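Local atomic coordinates of outer membrane protein assembly factor BamA (Haemophilus ducreyi, PDB entry 4K3C), a protein that probably helps assemble beta-barrel proteins and insert them into the outer membrane within the Bam complex, here as its barrel with two of its POTRA domains. Residues A[314-319]-A[327-332]; A[322-327]-A[452-457]; A[366-371]-A[437-442]; A[217-222]-A[252-257]. One frame throughout, in Å; residues are numbered along the deposited sequence.

Interaction 1. Residues A[314-319]-A[327-332]; sequences WNYNNL and AGSSAN
Tyr-316 and Ala-331 form the hydrogen-bonded pair of this antiparallel contact: Tyr-316 N to Ala-331 O and Ala-331 N to Tyr-316 O are both 2.8 Å, the latter bond nearly straight at 171°. Two residues nearer the turn, Asn-318 N donates to Ser-329 O. The strand axes run 4.5 Å apart at 170°. Asn-315 and Asn-332 face each other as a non-hydrogen-bonded backbone pair and are joined by side chains instead. Asn-332 ND2 reaches Asn-315 OD1 at 2.6 Å, with the donor lying above the carbonyl plane and the two amide planes turned 69° apart.

On the other side of the sheet the Tyr-316 ring extends along the partner strand. Its CG is anti to the backbone N, which brings CE2 within 3.7 Å of Ser-329 OG at the ring edge; a weak bond ties Tyr-316 OH to Asn-318 OD1. Leu-319 rests CD1 3.8 Å from Ser-330 CB, on the face opposite the tyrosine ring. Outside the pair, Ser-330 OG bonds to Ser-354 OG on strand 346-358, and the Trp-314 ring meets that of Tyr-262 on strand 260-274. Asn-315, Asn-317, Ser-330 and Asn-332 all point to one face, which is polar, consistent with the barrel interior. The arrangement is a beta hairpin of the Omp85 barrel, next to the turn that closes it at the periplasmic end.

Interaction 2. Residues A[322-327]-A[452-457]; sequences GYFPTA and NVRTSV
Phe-324 and Arg-454 supply the apolar part of the contact through a CH-pi interaction: Arg-454 CB stands 3.8 Å from the ring centroid and only 8° off the ring normal. Tyr-323 CD1 lies over the opposite face, offset toward the rim, while the backbone carbon of Asn-452 sits at the ring edge, 3.6 Å from Phe-324 CE2. Past the ring, the arginine chain bends at chi2 and chi3, which lays its guanidinium over Phe-324 CB, 3.7 Å from Arg-454 CZ.

Among the hydrogen bonds, two come from that same guanidinium. Its NH2 and NH1 both converge end-on on Pro-325 O, at 3.0 Å and 3.3 Å, and the oxygen lies in the guanidinium plane. Two bonds to one acceptor, together with Phe-324 CB lying over its face, probably restrict rotation of the group. The third bond runs from Tyr-323 OH to Asn-452 OD1 at 2.8 Å, with ring and amide nearly coplanar, although the tyrosine is poorly ordered.

Strands 346-358, 366-378 and 430-440 separate the two partners round the barrel wall, and Arg-454 also touches Tyr-356. The contact thus folds a periplasmic turn of the Omp85 barrel across to the start of strand 453-465.

Interaction 3. Residues A[366-371]-A[437-442]; sequences VIATKG and ELIIPA
Val-366 and Ile-439 lie side by side and point the same way, with Val-366 CG1 3.7 Å from Ile-439 CD1. The isoleucine takes CG1 anti to its carbonyl carbon (chi1 -63°), and its CD1 also comes 4.4 Å from Ala-368 CB. On the reverse face Ile-367 crosses Leu-438 at a slant, Ile-367 CG1 to Leu-438 CD2 measuring 4.1 Å.

Between these apolar layers the backbones make two hydrogen-bonded pairs. Val-366 and Ile-439 each donate their N-H to the other's carbonyl oxygen. Ala-368 and Glu-437 do the same, with Ala-368 N to Glu-437 O at 2.9 Å and Glu-437 N to Ala-368 O at 2.7 Å. The strand axes pass 4.8 Å apart with their directions at 147°.

At the polar edge, Glu-437 puts CG between its backbone N and carbonyl carbon and then runs extended, carrying OE1 to 3.3 Å from Lys-370 NZ in a salt bridge whose hydrogen bond is weak. Glu-437 OE2 bonds to Ser-456 OG, and OE1 has a long, weak ion pair with Arg-399.

The pair is flanked on both sides: Ile-367 bonds through its backbone to Ile-357 on strand 346-358, whose Tyr-356 touches Val-366, Ala-368 and Lys-370, while Leu-438 bonds to Val-457 on strand 453-465.

Interaction 4. Residues A[217-222]-A[252-257]; sequences DGVSLG and LGFPVD
The Phe-254 ring meets Val-219 obliquely along its CD1-CE1 side. Val-219 CG1 comes 3.6 Å from Phe-254 CE1, and Val-219 CG2 stands equally far from Phe-254 CD1, so both methyls bear on one ring bond. The two side chains run alongside each other in the same direction; Val-219 chi1 of 177° sets CG1 anti to the backbone N, where it also nears Gly-253 O and Leu-252 CD2. The other ring, that of Pro-255, brings CG to 3.2 Å from Gly-218 O.

Past these groups the chains pair as antiparallel strands, their axes 4.7 Å apart at 149°. Ser-220 and Gly-253 form the hydrogen-bonded pair, joined by Ser-220 N to Gly-253 O and by Gly-253 N to Ser-220 O, each 2.8 Å. This is the open, periplasmic end of the hairpin of strands 220-231 and 242-254 in the membrane barrel, remote from its connecting loop.

Leu-221 and Leu-252 make the next, non-hydrogen-bonded pair and meet through methyls, Leu-221 CD2 to Leu-252 CD2 at 3.6 Å. Ser-220 OG lies on the reverse face, 3.4 Å from Gly-253 CA. Before the strand, Thr-215 OG1 bonds to Val-219 N, and Leu-252 continues the sheet by a backbone bond to Leu-264.

All four contacts belong to the Omp85 barrel and lie toward its periplasmic end. Along the chain interaction 4 closes first; interaction 1 follows and overlaps interaction 2, with which it shares Ala-327; interaction 3 is nested within the loop that interaction 2 closes. Interactions 2 and 3 have centres about 8 Å apart and meet through neighbouring strands 430-440 and 453-465, where Arg-454 CZ packs on Ile-439 CD1. Interaction 1 is about 16 Å from each, centre to centre, and touches interaction 2 through Leu-319 and Pro-325. Interactions 3 and 4 are about 33 Å apart between centres. Three contacts thus join adjacent strands, while interaction 2 links non-adjacent parts of the wall.

Interaction 1. Residues A[314-319]-A[327-332]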
loop_
_atom_site.group_PDB
_atom_site.type_symbol
_atom_site.label_atom_id
_atom_site.label_comp_id
_atom_site.label_asym_id
_atom_site.label_seq_id
_atom_site.Cartn_x
_atom_site.Cartn_y
_atom_site.Cartn_z
ATOM N N TRP A 314 -6.650 8.537 -4.666
ATOM C CA TRP A 314 -6.110 9.140 -3.468
ATOM C C TRP A 314 -6.011 8.110 -2.368
ATOM O O TRP A 314 -6.932 7.320 -2.170
ATOM C CB TRP A 314 -6.990 10.298 -3.011
ATOM C CG TRP A 314 -6.748 10.684 -1.588
ATOM C CD1 TRP A 314 -5.574 11.126 -1.037
ATOM C CD2 TRP A 314 -7.701 10.652 -0.525
ATOM N NE1 TRP A 314 -5.738 11.374 0.289
ATOM C CE2 TRP A 314 -7.037 11.094 0.639
ATOM C CE3 TRP A 314 -9.055 10.294 -0.441
ATOM C CZ2 TRP A 314 -7.686 11.195 1.884
ATOM C CZ3 TRP A 314 -9.696 10.390 0.796
ATOM C CH2 TRP A 314 -9.007 10.839 1.939
ATOM N N ASN A 315 -4.905 8.111 -1.636
ATOM C CA ASN A 315 -4.688 7.053 -0.662
ATOM C C ASN A 315 -4.313 7.498 0.711
ATOM O O ASN A 315 -3.209 8.001 0.946
ATOM C CB ASN A 315 -3.668 6.051 -1.156
ATOM C CG ASN A 315 -4.275 5.065 -2.084
ATOM O OD1 ASN A 315 -4.925 4.106 -1.647
ATOM N ND2 ASN A 315 -4.112 5.302 -3.388
ATOM N N TYR A 316 -5.249 7.273 1.620
ATOM C CA TYR A 316 -5.056 7.598 3.011
ATOM C C TYR A 316 -4.754 6.330 3.799
ATOM O O TYR A 316 -5.443 5.322 3.649
ATOM C CB TYR A 316 -6.292 8.324 3.548
ATOM C CG TYR A 316 -6.242 8.612 5.030
ATOM C CD1 TYR A 316 -5.619 9.752 5.529
ATOM C CD2 TYR A 316 -6.824 7.741 5.939
ATOM C CE1 TYR A 316 -5.585 10.003 6.899
ATOM C CE2 TYR A 316 -6.790 7.986 7.295
ATOM C CZ TYR A 316 -6.172 9.108 7.769
ATOM O OH TYR A 316 -6.160 9.317 9.126
ATOM N N ASN A 317 -3.700 6.380 4.610
ATOM C CA ASN A 317 -3.418 5.327 5.577
ATOM C C ASN A 317 -2.946 5.886 6.908
ATOM O O ASN A 317 -1.942 6.590 6.971
ATOM C CB ASN A 317 -2.372 4.340 5.050
ATOM C CG ASN A 317 -2.239 3.095 5.940
ATOM O OD1 ASN A 317 -2.057 3.191 7.154
ATOM N ND2 ASN A 317 -2.350 1.922 5.328
ATOM N N ASN A 318 -3.661 5.563 7.975
ATOM C CA ASN A 318 -3.130 5.791 9.306
ATOM C C ASN A 318 -2.514 4.498 9.781
ATOM O O ASN A 318 -1.330 4.246 9.561
ATOM C CB ASN A 318 -4.221 6.205 10.271
ATOM C CG ASN A 318 -3.981 7.558 10.848
ATOM O OD1 ASN A 318 -4.920 8.272 11.192
ATOM N ND2 ASN A 318 -2.714 7.940 10.944
ATOM N N LEU A 319 -3.343 3.686 10.425
ATOM C CA LEU A 319 -3.001 2.319 10.800
ATOM C C LEU A 319 -1.689 2.179 11.580
ATOM O O LEU A 319 -0.597 2.187 11.018
ATOM C CB LEU A 319 -3.050 1.401 9.571
ATOM C CG LEU A 319 -4.433 1.333 8.906
ATOM C CD1 LEU A 319 -4.502 0.232 7.870
ATOM C CD2 LEU A 319 -5.559 1.172 9.942
ATOM N N ALA A 327 -5.422 0.485 15.931
ATOM C CA ALA A 327 -6.084 1.779 15.887
ATOM C C ALA A 327 -5.712 2.542 14.616
ATOM O O ALA A 327 -4.785 2.162 13.896
ATOM C CB ALA A 327 -5.752 2.595 17.121
ATOM N N GLY A 328 -6.443 3.613 14.341
ATOM C CA GLY A 328 -6.214 4.380 13.132
ATOM C C GLY A 328 -7.256 4.036 12.094
ATOM O O GLY A 328 -8.249 3.356 12.387
ATOM N N SER A 329 -7.041 4.515 10.874
ATOM C CA SER A 329 -7.901 4.141 9.757
ATOM C C SER A 329 -7.155 4.119 8.424
ATOM O O SER A 329 -5.943 4.317 8.348
ATOM C CB SER A 329 -9.135 5.048 9.677
ATOM O OG SER A 329 -8.788 6.402 9.925
ATOM N N SER A 330 -7.897 3.858 7.367
ATOM C CA SER A 330 -7.329 3.860 6.041
ATOM C C SER A 330 -8.489 4.058 5.076
ATOM O O SER A 330 -9.639 3.689 5.371
ATOM C CB SER A 330 -6.648 2.530 5.763
ATOM O OG SER A 330 -7.618 1.532 5.510
ATOM N N ALA A 331 -8.190 4.643 3.926
ATOM C CA ALA A 331 -9.224 4.900 2.949
ATOM C C ALA A 331 -8.680 5.213 1.551
ATOM O O ALA A 331 -7.515 5.582 1.381
ATOM C CB ALA A 331 -10.154 5.997 3.445
ATOM N N ASN A 332 -9.549 5.051 0.561
ATOM C CA ASN A 332 -9.197 5.248 -0.824
ATOM C C ASN A 332 -10.338 5.904 -1.606
ATOM O O ASN A 332 -11.520 5.615 -1.384
ATOM C CB ASN A 332 -8.860 3.902 -1.457
ATOM C CG ASN A 332 -8.352 4.048 -2.879
ATOM O OD1 ASN A 332 -9.110 4.367 -3.800
ATOM N ND2 ASN A 332 -7.058 3.811 -3.069
#

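Interaction 2. Residues A[322-327]-A[452-457]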
loop_
_atom_site.group_PDB
_atom_site.type_symbol
_atom_site.label_atom_id
_atom_site.label_comp_id
_atom_site.label_asym_id
_atom_site.label_seq_id
_atom_site.Cartn_x
_atom_site.Cartn_y
_atom_site.Cartn_z
ATOM N N GLY A 322 1.608 -2.608 10.706
ATOM C CA GLY A 322 1.665 -3.257 9.417
ATOM C C GLY A 322 0.469 -4.173 9.276
ATOM O O GLY A 322 -0.475 -3.868 8.552
ATOM N N TYR A 323 0.497 -5.299 9.978
ATOM C CA TYR A 323 -0.651 -6.197 9.985
ATOM C C TYR A 323 -1.296 -6.255 11.378
ATOM O O TYR A 323 -0.633 -6.039 12.396
ATOM C CB TYR A 323 -0.273 -7.584 9.456
ATOM C CG TYR A 323 0.627 -8.357 10.371
ATOM C CD1 TYR A 323 0.097 -9.181 11.351
ATOM C CD2 TYR A 323 2.008 -8.267 10.265
ATOM C CE1 TYR A 323 0.915 -9.895 12.213
ATOM C CE2 TYR A 323 2.838 -8.987 11.121
ATOM C CZ TYR A 323 2.278 -9.803 12.090
ATOM O OH TYR A 323 3.062 -10.527 12.952
ATOM N N PHE A 324 -2.596 -6.541 11.400
ATOM C CA PHE A 324 -3.437 -6.439 12.608
ATOM C C PHE A 324 -3.425 -5.053 13.253
ATOM O O PHE A 324 -3.121 -4.926 14.436
ATOM C CB PHE A 324 -3.095 -7.514 13.655
ATOM C CG PHE A 324 -3.213 -8.921 13.147
ATOM C CD1 PHE A 324 -3.978 -9.213 12.016
ATOM C CD2 PHE A 324 -2.543 -9.953 13.782
ATOM C CE1 PHE A 324 -4.080 -10.510 11.526
ATOM C CE2 PHE A 324 -2.640 -11.263 13.300
ATOM C CZ PHE A 324 -3.415 -11.538 12.171
ATOM N N PRO A 325 -3.780 -4.012 12.481
ATOM C CA PRO A 325 -3.810 -2.670 13.057
ATOM C C PRO A 325 -4.718 -2.699 14.258
ATOM O O PRO A 325 -5.656 -3.488 14.292
ATOM C CB PRO A 325 -4.465 -1.827 11.961
ATOM C CG PRO A 325 -4.283 -2.597 10.725
ATOM C CD PRO A 325 -4.375 -4.030 11.138
ATOM N N THR A 326 -4.430 -1.870 15.244
ATOM C CA THR A 326 -5.226 -1.877 16.451
ATOM C C THR A 326 -5.935 -0.529 16.615
ATOM O O THR A 326 -6.943 -0.419 17.317
ATOM C CB THR A 326 -4.374 -2.297 17.679
ATOM O OG1 THR A 326 -5.167 -2.269 18.869
ATOM C CG2 THR A 326 -3.135 -1.411 17.841
ATOM N N ALA A 327 -5.422 0.485 15.931
ATOM C CA ALA A 327 -6.084 1.779 15.887
ATOM C C ALA A 327 -5.712 2.542 14.616
ATOM O O ALA A 327 -4.785 2.162 13.896
ATOM C CB ALA A 327 -5.752 2.595 17.121
ATOM N N ASN A 452 0.091 -12.183 16.224
ATOM C CA ASN A 452 0.225 -13.268 15.267
ATOM C C ASN A 452 -1.089 -14.008 15.083
ATOM O O ASN A 452 -1.246 -14.697 14.114
ATOM C CB ASN A 452 1.343 -14.242 15.622
ATOM C CG ASN A 452 2.712 -13.705 15.328
ATOM O OD1 ASN A 452 2.875 -12.804 14.531
ATOM N ND2 ASN A 452 3.711 -14.276 15.963
ATOM N N VAL A 453 -2.042 -13.846 15.996
ATOM C CA VAL A 453 -3.398 -14.334 15.779
ATOM C C VAL A 453 -4.447 -13.327 16.225
ATOM O O VAL A 453 -4.305 -12.681 17.267
ATOM C CB VAL A 453 -3.631 -15.686 16.457
ATOM C CG1 VAL A 453 -2.541 -15.932 17.480
ATOM C CG2 VAL A 453 -5.033 -15.752 17.054
ATOM N N ARG A 454 -5.478 -13.206 15.393
ATOM C CA ARG A 454 -6.562 -12.260 15.552
ATOM C C ARG A 454 -7.905 -12.976 15.435
ATOM O O ARG A 454 -8.315 -13.381 14.347
ATOM C CB ARG A 454 -6.446 -11.170 14.483
ATOM C CG ARG A 454 -7.736 -10.397 14.194
ATOM C CD ARG A 454 -7.435 -8.978 13.770
ATOM N NE ARG A 454 -6.901 -8.220 14.894
ATOM C CZ ARG A 454 -6.598 -6.930 14.840
ATOM N NH1 ARG A 454 -6.135 -6.315 15.920
ATOM N NH2 ARG A 454 -6.778 -6.256 13.714
ATOM N N THR A 455 -8.590 -13.141 16.559
ATOM C CA THR A 455 -9.922 -13.717 16.542
ATOM C C THR A 455 -10.965 -12.603 16.601
ATOM O O THR A 455 -10.724 -11.567 17.213
ATOM C CB THR A 455 -10.113 -14.662 17.716
ATOM O OG1 THR A 455 -9.798 -13.964 18.921
ATOM C CG2 THR A 455 -9.186 -15.854 17.574
ATOM N N SER A 456 -12.113 -12.807 15.958
ATOM C CA SER A 456 -13.120 -11.762 15.861
ATOM C C SER A 456 -14.509 -12.316 15.603
ATOM O O SER A 456 -14.665 -13.476 15.237
ATOM C CB SER A 456 -12.758 -10.789 14.745
ATOM O OG SER A 456 -12.662 -11.458 13.499
ATOM N N VAL A 457 -15.515 -11.475 15.796
ATOM C CA VAL A 457 -16.894 -11.831 15.506
ATOM C C VAL A 457 -17.460 -10.677 14.722
ATOM O O VAL A 457 -17.251 -9.515 15.086
ATOM C CB VAL A 457 -17.700 -12.042 16.787
ATOM C CG1 VAL A 457 -19.187 -12.069 16.483
ATOM C CG2 VAL A 457 -17.254 -13.341 17.478
#

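Interaction 3. Residues A[366-371]-A[437-442]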
loop_
_atom_site.group_PDB
_atom_site.type_symbol
_atom_site.label_atom_id
_atom_site.label_comp_id
_atom_site.label_asym_id
_atom_site.label_seq_id
_atom_site.Cartn_x
_atom_site.Cartn_y
_atom_site.Cartn_z
ATOM N N VAL A 366 -10.822 -4.616 20.262
ATOM C CA VAL A 366 -10.861 -3.611 19.213
ATOM C C VAL A 366 -12.182 -3.772 18.487
ATOM O O VAL A 366 -12.688 -4.890 18.380
ATOM C CB VAL A 366 -9.684 -3.816 18.222
ATOM C CG1 VAL A 366 -9.863 -2.978 16.953
ATOM C CG2 VAL A 366 -8.382 -3.471 18.886
ATOM N N ILE A 367 -12.764 -2.661 18.036
ATOM C CA ILE A 367 -13.928 -2.720 17.167
ATOM C C ILE A 367 -13.446 -2.250 15.827
ATOM O O ILE A 367 -12.875 -1.173 15.736
ATOM C CB ILE A 367 -15.093 -1.796 17.635
ATOM C CG1 ILE A 367 -15.709 -2.318 18.923
ATOM C CG2 ILE A 367 -16.195 -1.721 16.575
ATOM C CD1 ILE A 367 -17.083 -1.794 19.164
ATOM N N ALA A 368 -13.655 -3.055 14.792
ATOM C CA ALA A 368 -13.262 -2.663 13.442
ATOM C C ALA A 368 -14.463 -2.607 12.523
ATOM O O ALA A 368 -15.417 -3.369 12.674
ATOM C CB ALA A 368 -12.222 -3.600 12.887
ATOM N N THR A 369 -14.411 -1.677 11.577
ATOM C CA THR A 369 -15.502 -1.460 10.640
ATOM C C THR A 369 -14.879 -1.218 9.276
ATOM O O THR A 369 -13.756 -0.746 9.200
ATOM C CB THR A 369 -16.381 -0.244 11.049
ATOM O OG1 THR A 369 -15.682 0.978 10.769
ATOM C CG2 THR A 369 -16.742 -0.302 12.543
ATOM N N LYS A 370 -15.602 -1.567 8.214
ATOM C CA LYS A 370 -15.119 -1.452 6.832
ATOM C C LYS A 370 -16.324 -1.146 5.956
ATOM O O LYS A 370 -17.427 -1.659 6.198
ATOM C CB LYS A 370 -14.489 -2.771 6.357
ATOM C CG LYS A 370 -13.338 -3.272 7.212
ATOM C CD LYS A 370 -12.870 -4.664 6.789
ATOM C CE LYS A 370 -11.499 -5.028 7.416
ATOM N NZ LYS A 370 -11.471 -5.219 8.912
ATOM N N GLY A 371 -16.127 -0.316 4.940
ATOM C CA GLY A 371 -17.201 -0.005 4.014
ATOM C C GLY A 371 -16.658 0.285 2.630
ATOM O O GLY A 371 -15.623 0.917 2.491
ATOM N N GLU A 437 -16.930 -5.607 13.053
ATOM C CA GLU A 437 -16.473 -6.750 13.833
ATOM C C GLU A 437 -15.885 -6.415 15.180
ATOM O O GLU A 437 -15.235 -5.389 15.345
ATOM C CB GLU A 437 -15.506 -7.648 13.045
ATOM C CG GLU A 437 -14.340 -6.992 12.332
ATOM C CD GLU A 437 -13.773 -7.888 11.208
ATOM O OE1 GLU A 437 -13.722 -7.404 10.049
ATOM O OE2 GLU A 437 -13.392 -9.067 11.474
ATOM N N LEU A 438 -16.128 -7.300 16.144
ATOM C CA LEU A 438 -15.462 -7.236 17.441
ATOM C C LEU A 438 -14.259 -8.174 17.460
ATOM O O LEU A 438 -14.413 -9.385 17.430
ATOM C CB LEU A 438 -16.408 -7.641 18.578
ATOM C CG LEU A 438 -16.236 -6.917 19.920
ATOM C CD1 LEU A 438 -16.441 -7.871 21.040
ATOM C CD2 LEU A 438 -14.898 -6.220 20.059
ATOM N N ILE A 439 -13.065 -7.600 17.524
ATOM C CA ILE A 439 -11.850 -8.370 17.723
ATOM C C ILE A 439 -11.636 -8.630 19.196
ATOM O O ILE A 439 -11.409 -7.710 19.967
ATOM C CB ILE A 439 -10.655 -7.574 17.269
ATOM C CG1 ILE A 439 -10.765 -7.293 15.783
ATOM C CG2 ILE A 439 -9.407 -8.305 17.586
ATOM C CD1 ILE A 439 -9.783 -6.279 15.327
ATOM N N ILE A 440 -11.696 -9.881 19.605
ATOM C CA ILE A 440 -11.472 -10.188 21.005
ATOM C C ILE A 440 -10.157 -10.955 21.125
ATOM O O ILE A 440 -9.646 -11.465 20.132
ATOM C CB ILE A 440 -12.664 -10.979 21.608
ATOM C CG1 ILE A 440 -12.547 -12.475 21.284
ATOM C CG2 ILE A 440 -13.976 -10.415 21.100
ATOM C CD1 ILE A 440 -13.072 -12.845 19.907
ATOM N N PRO A 441 -9.580 -11.007 22.333
ATOM C CA PRO A 441 -8.349 -11.781 22.518
ATOM C C PRO A 441 -8.556 -13.241 22.147
ATOM O O PRO A 441 -9.639 -13.780 22.423
ATOM C CB PRO A 441 -8.103 -11.668 24.020
ATOM C CG PRO A 441 -8.738 -10.370 24.401
ATOM C CD PRO A 441 -9.955 -10.265 23.552
ATOM N N ALA A 442 -7.541 -13.861 21.540
ATOM C CA ALA A 442 -7.616 -15.259 21.123
ATOM C C ALA A 442 -7.515 -16.156 22.326
ATOM O O ALA A 442 -6.509 -16.113 23.036
ATOM C CB ALA A 442 -6.497 -15.574 20.181
#

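Interaction 4. Residues A[217-222]-A[252-257]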
loop_
_atom_site.group_PDB
_atom_site.type_symbol
_atom_site.label_atom_id
_atom_site.label_comp_id
_atom_site.label_asym_id
_atom_site.label_seq_id
_atom_site.Cartn_x
_atom_site.Cartn_y
_atom_site.Cartn_z
ATOM N N ASP A 217 11.567 15.946 -6.300
ATOM C CA ASP A 217 10.675 16.107 -5.175
ATOM C C ASP A 217 9.964 14.800 -4.806
ATOM O O ASP A 217 9.108 14.777 -3.915
ATOM C CB ASP A 217 9.669 17.216 -5.497
ATOM C CG ASP A 217 10.259 18.299 -6.405
ATOM O OD1 ASP A 217 11.408 18.737 -6.173
ATOM O OD2 ASP A 217 9.571 18.709 -7.362
ATOM N N GLY A 218 10.304 13.714 -5.490
ATOM C CA GLY A 218 9.785 12.413 -5.114
ATOM C C GLY A 218 8.608 11.870 -5.906
ATOM O O GLY A 218 8.076 10.807 -5.577
ATOM N N VAL A 219 8.178 12.581 -6.943
ATOM C CA VAL A 219 7.126 12.048 -7.807
ATOM C C VAL A 219 7.648 10.799 -8.509
ATOM O O VAL A 219 8.774 10.793 -9.012
ATOM C CB VAL A 219 6.664 13.081 -8.860
ATOM C CG1 VAL A 219 5.628 12.466 -9.797
ATOM C CG2 VAL A 219 6.107 14.307 -8.173
ATOM N N SER A 220 6.846 9.738 -8.533
ATOM C CA SER A 220 7.280 8.486 -9.149
ATOM C C SER A 220 6.649 8.254 -10.524
ATOM O O SER A 220 5.514 8.666 -10.779
ATOM C CB SER A 220 6.973 7.302 -8.232
ATOM O OG SER A 220 5.583 7.024 -8.207
ATOM N N LEU A 221 7.382 7.581 -11.406
ATOM C CA LEU A 221 6.839 7.229 -12.706
ATOM C C LEU A 221 6.887 5.732 -12.864
ATOM O O LEU A 221 7.953 5.157 -12.957
ATOM C CB LEU A 221 7.631 7.887 -13.834
ATOM C CG LEU A 221 6.894 8.180 -15.147
ATOM C CD1 LEU A 221 7.646 7.597 -16.344
ATOM C CD2 LEU A 221 5.435 7.692 -15.091
ATOM N N GLY A 222 5.722 5.105 -12.880
ATOM C CA GLY A 222 5.625 3.675 -13.075
ATOM C C GLY A 222 5.214 3.319 -14.493
ATOM O O GLY A 222 4.302 3.913 -15.069
ATOM N N LEU A 252 1.728 8.187 -12.736
ATOM C CA LEU A 252 2.458 9.156 -11.922
ATOM C C LEU A 252 2.011 9.112 -10.486
ATOM O O LEU A 252 0.837 9.291 -10.208
ATOM C CB LEU A 252 2.210 10.563 -12.454
ATOM C CG LEU A 252 3.067 11.028 -13.638
ATOM C CD1 LEU A 252 2.898 12.508 -13.939
ATOM C CD2 LEU A 252 4.528 10.727 -13.374
ATOM N N GLY A 253 2.949 8.882 -9.569
ATOM C CA GLY A 253 2.646 8.806 -8.145
ATOM C C GLY A 253 3.174 10.008 -7.390
ATOM O O GLY A 253 4.278 10.482 -7.672
ATOM N N PHE A 254 2.383 10.502 -6.437
ATOM C CA PHE A 254 2.668 11.757 -5.734
ATOM C C PHE A 254 2.610 11.549 -4.237
ATOM O O PHE A 254 1.540 11.277 -3.694
ATOM C CB PHE A 254 1.661 12.811 -6.143
ATOM C CG PHE A 254 1.622 13.053 -7.617
ATOM C CD1 PHE A 254 2.500 13.960 -8.214
ATOM C CD2 PHE A 254 0.721 12.367 -8.420
ATOM C CE1 PHE A 254 2.468 14.185 -9.571
ATOM C CE2 PHE A 254 0.685 12.580 -9.789
ATOM C CZ PHE A 254 1.559 13.490 -10.365
ATOM N N PRO A 255 3.768 11.675 -3.566
ATOM C CA PRO A 255 3.987 11.299 -2.162
ATOM C C PRO A 255 3.869 12.446 -1.189
ATOM O O PRO A 255 4.901 12.932 -0.747
ATOM C CB PRO A 255 5.437 10.812 -2.171
ATOM C CG PRO A 255 6.087 11.625 -3.233
ATOM C CD PRO A 255 5.030 11.991 -4.253
ATOM N N VAL A 256 2.652 12.826 -0.806
ATOM C CA VAL A 256 2.425 14.107 -0.118
ATOM C C VAL A 256 2.618 14.198 1.404
ATOM O O VAL A 256 3.268 15.107 1.887
ATOM C CB VAL A 256 1.039 14.724 -0.473
ATOM C CG1 VAL A 256 0.972 15.063 -1.949
ATOM C CG2 VAL A 256 -0.077 13.790 -0.115
ATOM N N ASP A 257 2.065 13.271 2.163
ATOM C CA ASP A 257 1.784 13.560 3.563
ATOM C C ASP A 257 2.124 12.365 4.414
ATOM O O ASP A 257 1.750 12.313 5.577
ATOM C CB ASP A 257 0.283 13.876 3.701
ATOM C CG ASP A 257 -0.073 14.597 4.996
ATOM O OD1 ASP A 257 -0.353 13.901 5.991
ATOM O OD2 ASP A 257 -0.118 15.852 5.006
#